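Local structure of methylxanthine N3-demethylase NdmB (Pseudomonas putida, 6ICL) at residues A[36-41]-A[253-258]; A[142-147]-A[158-163]. The protein removes the N3-methyl group of theobromine and related methylxanthines, caffeine among them, as formaldehyde, using NADH and oxygen in bacterial caffeine degradation. One frame throughout, in Å; residues are numbered along the deposited sequence.

Interaction 1: residues A[36-41]-A[253-258]; sequences FWHPVC and TMPYSV
Phe36 and Pro255 give the largest share of this buried contact, through apolar packing. Pro255 lays its CG over one face of the Phe36 ring, a CH-pi contact with CG 3.8 Å from the ring centroid and displaced toward the rim. The neighbouring CD of Pro255 lies 3.5 Å from Phe36 CD2. With its CG anti to the carbonyl carbon (chi1 -65°), Phe36 turns its ring alongside Pro255, the two side chains running past each other in opposite directions. The peptide bond before Pro255 is cis, and the ring also meets that link, its CD2 lying 3.2 Å from Met254 O.

A second aromatic contact joins His38 and Tyr256 rim to rim, the planes inclined at 39° and His38 CE1 3.9 Å from Tyr256 CD2. Neither ring covers the other; Tyr256 presents its edge to His38 CE1. Their polar ends are engaged with other parts of the chain, His38 NE2 with Leu33 O and Tyr256 OH with Glu186 OE1.

The polar link is indirect. A water donates to Trp37 O at 3.0 Å and to Met254 O at 2.9 Å, satisfying two backbone carbonyls between the segments. The Met254 side chain leads away from segment 36-41 and packs against helix 337-355.

Residues 254-256 form the tight connection between antiparallel strands 246-253 and 257-264, with Ser257 N bonded to Thr253 O. The contact thus packs an edge strand of the Rieske domain against a cis-proline turn of the catalytic domain, within the two-domain subunit of a Rieske non-haem iron oxygenase.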
loop_
_atom_site.group_PDB
_atom_site.type_symbol
_atom_site.label_atom_id
_atom_site.label_comp_id
_atom_site.label_asym_id
_atom_site.label_seq_id
_atom_site.Cartn_x
_atom_site.Cartn_y
_atom_site.Cartn_z
ATOM N N PHE A 36 37.650 -10.584 -13.779
ATOM C CA PHE A 36 37.670 -9.145 -13.981
ATOM C C PHE A 36 37.269 -8.404 -12.708
ATOM O O PHE A 36 36.603 -8.949 -11.821
ATOM C CB PHE A 36 36.740 -8.762 -15.132
ATOM C CG PHE A 36 37.179 -9.302 -16.460
ATOM C CD1 PHE A 36 36.819 -10.586 -16.858
ATOM C CD2 PHE A 36 37.944 -8.515 -17.326
ATOM C CE1 PHE A 36 37.224 -11.093 -18.125
ATOM C CE2 PHE A 36 38.350 -8.997 -18.578
ATOM C CZ PHE A 36 37.989 -10.297 -18.975
ATOM N N TRP A 37 37.714 -7.155 -12.620
ATOM C CA TRP A 37 37.264 -6.248 -11.578
ATOM C C TRP A 37 35.865 -5.740 -11.905
ATOM O O TRP A 37 35.619 -5.252 -13.012
ATOM C CB TRP A 37 38.211 -5.060 -11.447
ATOM C CG TRP A 37 39.578 -5.407 -10.975
ATOM C CD1 TRP A 37 40.629 -5.822 -11.744
ATOM C CD2 TRP A 37 40.073 -5.324 -9.628
ATOM N NE1 TRP A 37 41.735 -6.012 -10.963
ATOM C CE2 TRP A 37 41.431 -5.713 -9.659
ATOM C CE3 TRP A 37 39.499 -4.963 -8.404
ATOM C CZ2 TRP A 37 42.237 -5.751 -8.503
ATOM C CZ3 TRP A 37 40.297 -5.005 -7.255
ATOM C CH2 TRP A 37 41.652 -5.400 -7.316
ATOM N N HIS A 38 34.951 -5.865 -10.943
ATOM C CA HIS A 38 33.598 -5.348 -11.099
ATOM C C HIS A 38 33.281 -4.357 -9.985
ATOM O O HIS A 38 33.657 -4.582 -8.826
ATOM C CB HIS A 38 32.577 -6.476 -11.061
ATOM C CG HIS A 38 32.761 -7.479 -12.151
ATOM N ND1 HIS A 38 32.517 -7.188 -13.471
ATOM C CD2 HIS A 38 33.185 -8.763 -12.114
ATOM C CE1 HIS A 38 32.790 -8.252 -14.205
ATOM N NE2 HIS A 38 33.186 -9.223 -13.403
ATOM N N PRO A 39 32.576 -3.273 -10.293
ATOM C CA PRO A 39 32.149 -2.350 -9.241
ATOM C C PRO A 39 30.960 -2.941 -8.484
ATOM O O PRO A 39 30.044 -3.518 -9.081
ATOM C CB PRO A 39 31.759 -1.097 -10.022
ATOM C CG PRO A 39 31.141 -1.700 -11.324
ATOM C CD PRO A 39 31.914 -3.000 -11.586
ATOM N N VAL A 40 31.002 -2.838 -7.152
ATOM C CA VAL A 40 29.912 -3.352 -6.332
ATOM C C VAL A 40 29.111 -2.243 -5.651
ATOM O O VAL A 40 27.910 -2.431 -5.413
ATOM C CB VAL A 40 30.427 -4.371 -5.303
ATOM C CG1 VAL A 40 30.881 -5.657 -6.023
ATOM C CG2 VAL A 40 31.554 -3.746 -4.441
ATOM N N CYS A 41 29.705 -1.086 -5.377
ATOM C CA CYS A 41 28.940 0.045 -4.868
ATOM C C CYS A 41 29.833 1.277 -4.952
ATOM O O CYS A 41 31.047 1.168 -5.129
ATOM C CB CYS A 41 28.467 -0.193 -3.419
ATOM S SG CYS A 41 29.862 -0.453 -2.259
ATOM N N THR A 253 37.076 -0.719 -21.127
ATOM C CA THR A 253 37.677 -1.867 -20.470
ATOM C C THR A 253 36.673 -3.006 -20.430
ATOM O O THR A 253 35.516 -2.816 -20.030
ATOM C CB THR A 253 38.136 -1.535 -19.053
ATOM O OG1 THR A 253 38.933 -0.351 -19.056
ATOM C CG2 THR A 253 38.957 -2.656 -18.507
ATOM N N MET A 254 37.113 -4.183 -20.858
ATOM C CA MET A 254 36.278 -5.371 -20.807
ATOM C C MET A 254 36.118 -5.864 -19.364
ATOM O O MET A 254 37.039 -5.739 -18.551
ATOM C CB MET A 254 36.877 -6.458 -21.685
ATOM C CG MET A 254 36.950 -6.053 -23.159
ATOM S SD MET A 254 35.332 -6.026 -23.959
ATOM C CE MET A 254 35.005 -7.791 -24.012
ATOM N N PRO A 255 34.961 -6.469 -19.044
ATOM C CA PRO A 255 33.880 -6.824 -19.958
ATOM C C PRO A 255 32.757 -5.816 -20.054
ATOM O O PRO A 255 31.937 -5.994 -20.933
ATOM C CB PRO A 255 33.348 -8.134 -19.376
ATOM C CG PRO A 255 34.117 -8.360 -18.058
ATOM C CD PRO A 255 34.737 -7.050 -17.713
ATOM N N TYR A 256 32.732 -4.752 -19.234
ATOM C CA TYR A 256 31.484 -3.994 -19.134
ATOM C C TYR A 256 31.654 -2.491 -18.937
ATOM O O TYR A 256 30.706 -1.842 -18.474
ATOM C CB TYR A 256 30.640 -4.510 -17.951
ATOM C CG TYR A 256 30.218 -5.960 -18.014
ATOM C CD1 TYR A 256 29.469 -6.446 -19.089
ATOM C CD2 TYR A 256 30.527 -6.837 -16.983
ATOM C CE1 TYR A 256 29.063 -7.768 -19.148
ATOM C CE2 TYR A 256 30.114 -8.163 -17.035
ATOM C CZ TYR A 256 29.377 -8.616 -18.122
ATOM O OH TYR A 256 28.959 -9.931 -18.189
ATOM N N SER A 257 32.800 -1.904 -19.259
ATOM C CA SER A 257 32.980 -0.484 -19.030
ATOM C C SER A 257 33.002 0.294 -20.338
ATOM O O SER A 257 33.355 -0.233 -21.405
ATOM C CB SER A 257 34.267 -0.216 -18.250
ATOM O OG SER A 257 34.268 -0.995 -17.072
ATOM N N VAL A 258 32.623 1.565 -20.242
ATOM C CA VAL A 258 32.671 2.504 -21.365
ATOM C C VAL A 258 33.173 3.839 -20.842
ATOM O O VAL A 258 32.556 4.431 -19.951
ATOM C CB VAL A 258 31.308 2.720 -22.051
ATOM C CG1 VAL A 258 31.466 3.742 -23.210
ATOM C CG2 VAL A 258 30.741 1.425 -22.563
HETATM O O HOH W 1 36.738 -5.034 -15.742
#

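Interaction 2: residues A[142-147]-A[158-163]; sequences VKYDIV and TQIPYL
The Tyr144 ring is sandwiched between Lys143 and Leu163, with CG of its chain neighbour Lys143 over the centre of one face and Leu163 CD2 over the opposite face. The leucine methyl makes a CH-pi contact, CD2 lying 3.8 Å from the ring centroid and offset toward the rim, closest to CD1 and CG. Pro161 O lies at the ring's edge, in its plane.

That carbonyl accepts a 2.7 Å hydrogen bond from Tyr144 OH, which lies in the carbonyl plane at a C=O...O angle of 147°. The same hydroxyl receives a longer, bent bond from Leu163 N, 3.3 Å from OH with an N-H...O angle of 138°. One phenol oxygen thus serves a backbone acceptor and a backbone donor two residues apart.

Tyr144 and Asp145 occupy the central positions of a type I' turn closing the beta hairpin of strands 137-143 and 146-150 in the Rieske domain; both have positive phi, as this turn requires. The tyrosine chi1 of -32° is displaced from the usual staggered value, and the ring reaches from the hairpin tip to the connecting segment 158-163. A leucine in place of Tyr144 would probably leave Pro161 O and Leu163 N without their shared hydroxyl partner and the segment less firmly tied to the turn.

Lys143 is extended, its CG anti to the backbone N. Its aliphatic CD crosses Ile160 CG2 at 3.9 Å, while NZ donates to a water 2.7 Å away that in turn donates to Ile160 O. Beyond the segments, Tyr144 and Leu163 both pack on Ile290 of strand 284-294.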
loop_
_atom_site.group_PDB
_atom_site.type_symbol
_atom_site.label_atom_id
_atom_site.label_comp_id
_atom_site.label_asym_id
_atom_site.label_seq_id
_atom_site.Cartn_x
_atom_site.Cartn_y
_atom_site.Cartn_z
ATOM N N VAL A 142 39.343 0.666 -3.837
ATOM C CA VAL A 142 38.533 1.843 -4.138
ATOM C C VAL A 142 39.221 2.641 -5.243
ATOM O O VAL A 142 40.387 3.022 -5.113
ATOM C CB VAL A 142 38.320 2.704 -2.880
ATOM C CG1 VAL A 142 37.566 3.998 -3.230
ATOM C CG2 VAL A 142 37.544 1.928 -1.825
ATOM N N LYS A 143 38.508 2.908 -6.330
ATOM C CA LYS A 143 39.071 3.762 -7.365
ATOM C C LYS A 143 37.944 4.570 -7.978
ATOM O O LYS A 143 36.862 4.042 -8.218
ATOM C CB LYS A 143 39.799 2.948 -8.440
ATOM C CG LYS A 143 40.736 3.794 -9.325
ATOM C CD LYS A 143 41.580 2.908 -10.227
ATOM C CE LYS A 143 42.598 3.726 -11.016
ATOM N NZ LYS A 143 43.481 2.793 -11.795
ATOM N N TYR A 144 38.202 5.853 -8.203
ATOM C CA TYR A 144 37.196 6.805 -8.670
ATOM C C TYR A 144 35.993 6.871 -7.725
ATOM O O TYR A 144 34.854 7.077 -8.171
ATOM C CB TYR A 144 36.704 6.500 -10.091
ATOM C CG TYR A 144 37.698 5.883 -11.052
ATOM C CD1 TYR A 144 38.871 6.551 -11.428
ATOM C CD2 TYR A 144 37.443 4.638 -11.615
ATOM C CE1 TYR A 144 39.763 5.986 -12.351
ATOM C CE2 TYR A 144 38.326 4.062 -12.515
ATOM C CZ TYR A 144 39.481 4.733 -12.887
ATOM O OH TYR A 144 40.323 4.130 -13.804
ATOM N N ASP A 145 36.239 6.688 -6.427
ATOM C CA ASP A 145 35.194 6.696 -5.400
ATOM C C ASP A 145 34.161 5.605 -5.649
ATOM O O ASP A 145 32.974 5.764 -5.349
ATOM C CB ASP A 145 34.531 8.072 -5.281
ATOM C CG ASP A 145 35.490 9.122 -4.705
ATOM O OD1 ASP A 145 36.460 8.718 -4.009
ATOM O OD2 ASP A 145 35.283 10.335 -4.957
ATOM N N ILE A 146 34.627 4.479 -6.183
ATOM C CA ILE A 146 33.809 3.296 -6.390
ATOM C C ILE A 146 34.541 2.104 -5.797
ATOM O O ILE A 146 35.775 2.057 -5.832
ATOM C CB ILE A 146 33.512 3.104 -7.890
ATOM C CG1 ILE A 146 32.467 4.138 -8.333
ATOM C CG2 ILE A 146 33.062 1.678 -8.172
ATOM C CD1 ILE A 146 32.184 4.140 -9.840
ATOM N N VAL A 147 33.795 1.162 -5.215
ATOM C CA VAL A 147 34.364 -0.062 -4.659
ATOM C C VAL A 147 34.363 -1.164 -5.718
ATOM O O VAL A 147 33.302 -1.555 -6.222
ATOM C CB VAL A 147 33.592 -0.515 -3.413
ATOM C CG1 VAL A 147 34.267 -1.740 -2.785
ATOM C CG2 VAL A 147 33.481 0.633 -2.413
ATOM N N THR A 158 44.103 -8.738 -15.415
ATOM C CA THR A 158 43.047 -7.747 -15.557
ATOM C C THR A 158 43.286 -6.598 -14.585
ATOM O O THR A 158 43.924 -6.764 -13.538
ATOM C CB THR A 158 41.659 -8.378 -15.315
ATOM O OG1 THR A 158 41.649 -9.044 -14.045
ATOM C CG2 THR A 158 41.319 -9.395 -16.425
ATOM N N GLN A 159 42.780 -5.422 -14.938
ATOM C CA GLN A 159 42.913 -4.255 -14.077
ATOM C C GLN A 159 41.580 -3.520 -13.979
ATOM O O GLN A 159 40.623 -3.806 -14.709
ATOM C CB GLN A 159 44.002 -3.305 -14.583
ATOM C CG GLN A 159 43.759 -2.722 -15.953
ATOM C CD GLN A 159 44.967 -1.916 -16.429
ATOM O OE1 GLN A 159 45.735 -1.403 -15.614
ATOM N NE2 GLN A 159 45.142 -1.813 -17.741
ATOM N N ILE A 160 41.534 -2.554 -13.072
ATOM C CA ILE A 160 40.299 -1.798 -12.849
ATOM C C ILE A 160 40.010 -0.931 -14.071
ATOM O O ILE A 160 40.924 -0.261 -14.591
ATOM C CB ILE A 160 40.407 -0.954 -11.579
ATOM C CG1 ILE A 160 40.410 -1.875 -10.359
ATOM C CG2 ILE A 160 39.253 0.070 -11.510
ATOM C CD1 ILE A 160 40.947 -1.248 -9.098
ATOM N N PRO A 161 38.772 -0.923 -14.549
ATOM C CA PRO A 161 38.435 -0.201 -15.774
ATOM C C PRO A 161 38.969 1.218 -15.852
ATOM O O PRO A 161 39.153 1.914 -14.846
ATOM C CB PRO A 161 36.903 -0.215 -15.757
ATOM C CG PRO A 161 36.614 -1.636 -15.222
ATOM C CD PRO A 161 37.701 -1.867 -14.164
ATOM N N TYR A 162 39.166 1.645 -17.095
ATOM C CA TYR A 162 39.697 2.958 -17.391
ATOM C C TYR A 162 38.620 4.034 -17.302
ATOM O O TYR A 162 37.559 3.921 -17.924
ATOM C CB TYR A 162 40.294 2.945 -18.801
ATOM C CG TYR A 162 40.785 4.295 -19.207
ATOM C CD1 TYR A 162 41.999 4.794 -18.708
ATOM C CD2 TYR A 162 40.033 5.090 -20.057
ATOM C CE1 TYR A 162 42.440 6.035 -19.059
ATOM C CE2 TYR A 162 40.466 6.331 -20.419
ATOM C CZ TYR A 162 41.666 6.796 -19.926
ATOM O OH TYR A 162 42.073 8.041 -20.301
ATOM N N LEU A 163 38.929 5.114 -16.589
ATOM C CA LEU A 163 38.167 6.352 -16.634
ATOM C C LEU A 163 39.156 7.495 -16.796
ATOM O O LEU A 163 40.190 7.522 -16.133
ATOM C CB LEU A 163 37.328 6.562 -15.363
ATOM C CG LEU A 163 36.947 7.996 -14.983
ATOM C CD1 LEU A 163 35.854 8.544 -15.882
ATOM C CD2 LEU A 163 36.546 8.096 -13.497
HETATM O O HOH W 2 43.027 0.793 -13.608
#

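Overall arrangement
Interaction 1 is wholly buried near the centre of the chain, whereas interaction 2, its centre about 8 Å away from that of interaction 1, is partly buried and has an exposed lysine at its margin. Both draw on the same Rieske-domain sheet: strands 37-42 and 146-150 are neighbours, probably bonded through Val40 N to Val147 O and Cys41 O to Val147 N. Pro161 of interaction 2 packs against Thr253 and Ser257 of interaction 1, joining the two contacts. Apolar and aromatic packing dominates the deeper contact, with a water bridging two carbonyls; the outer one adds direct side-chain-to-backbone hydrogen bonds and a lysine-bound water. Both segments of interaction 2 fall in the sequence between the two segments of interaction 1.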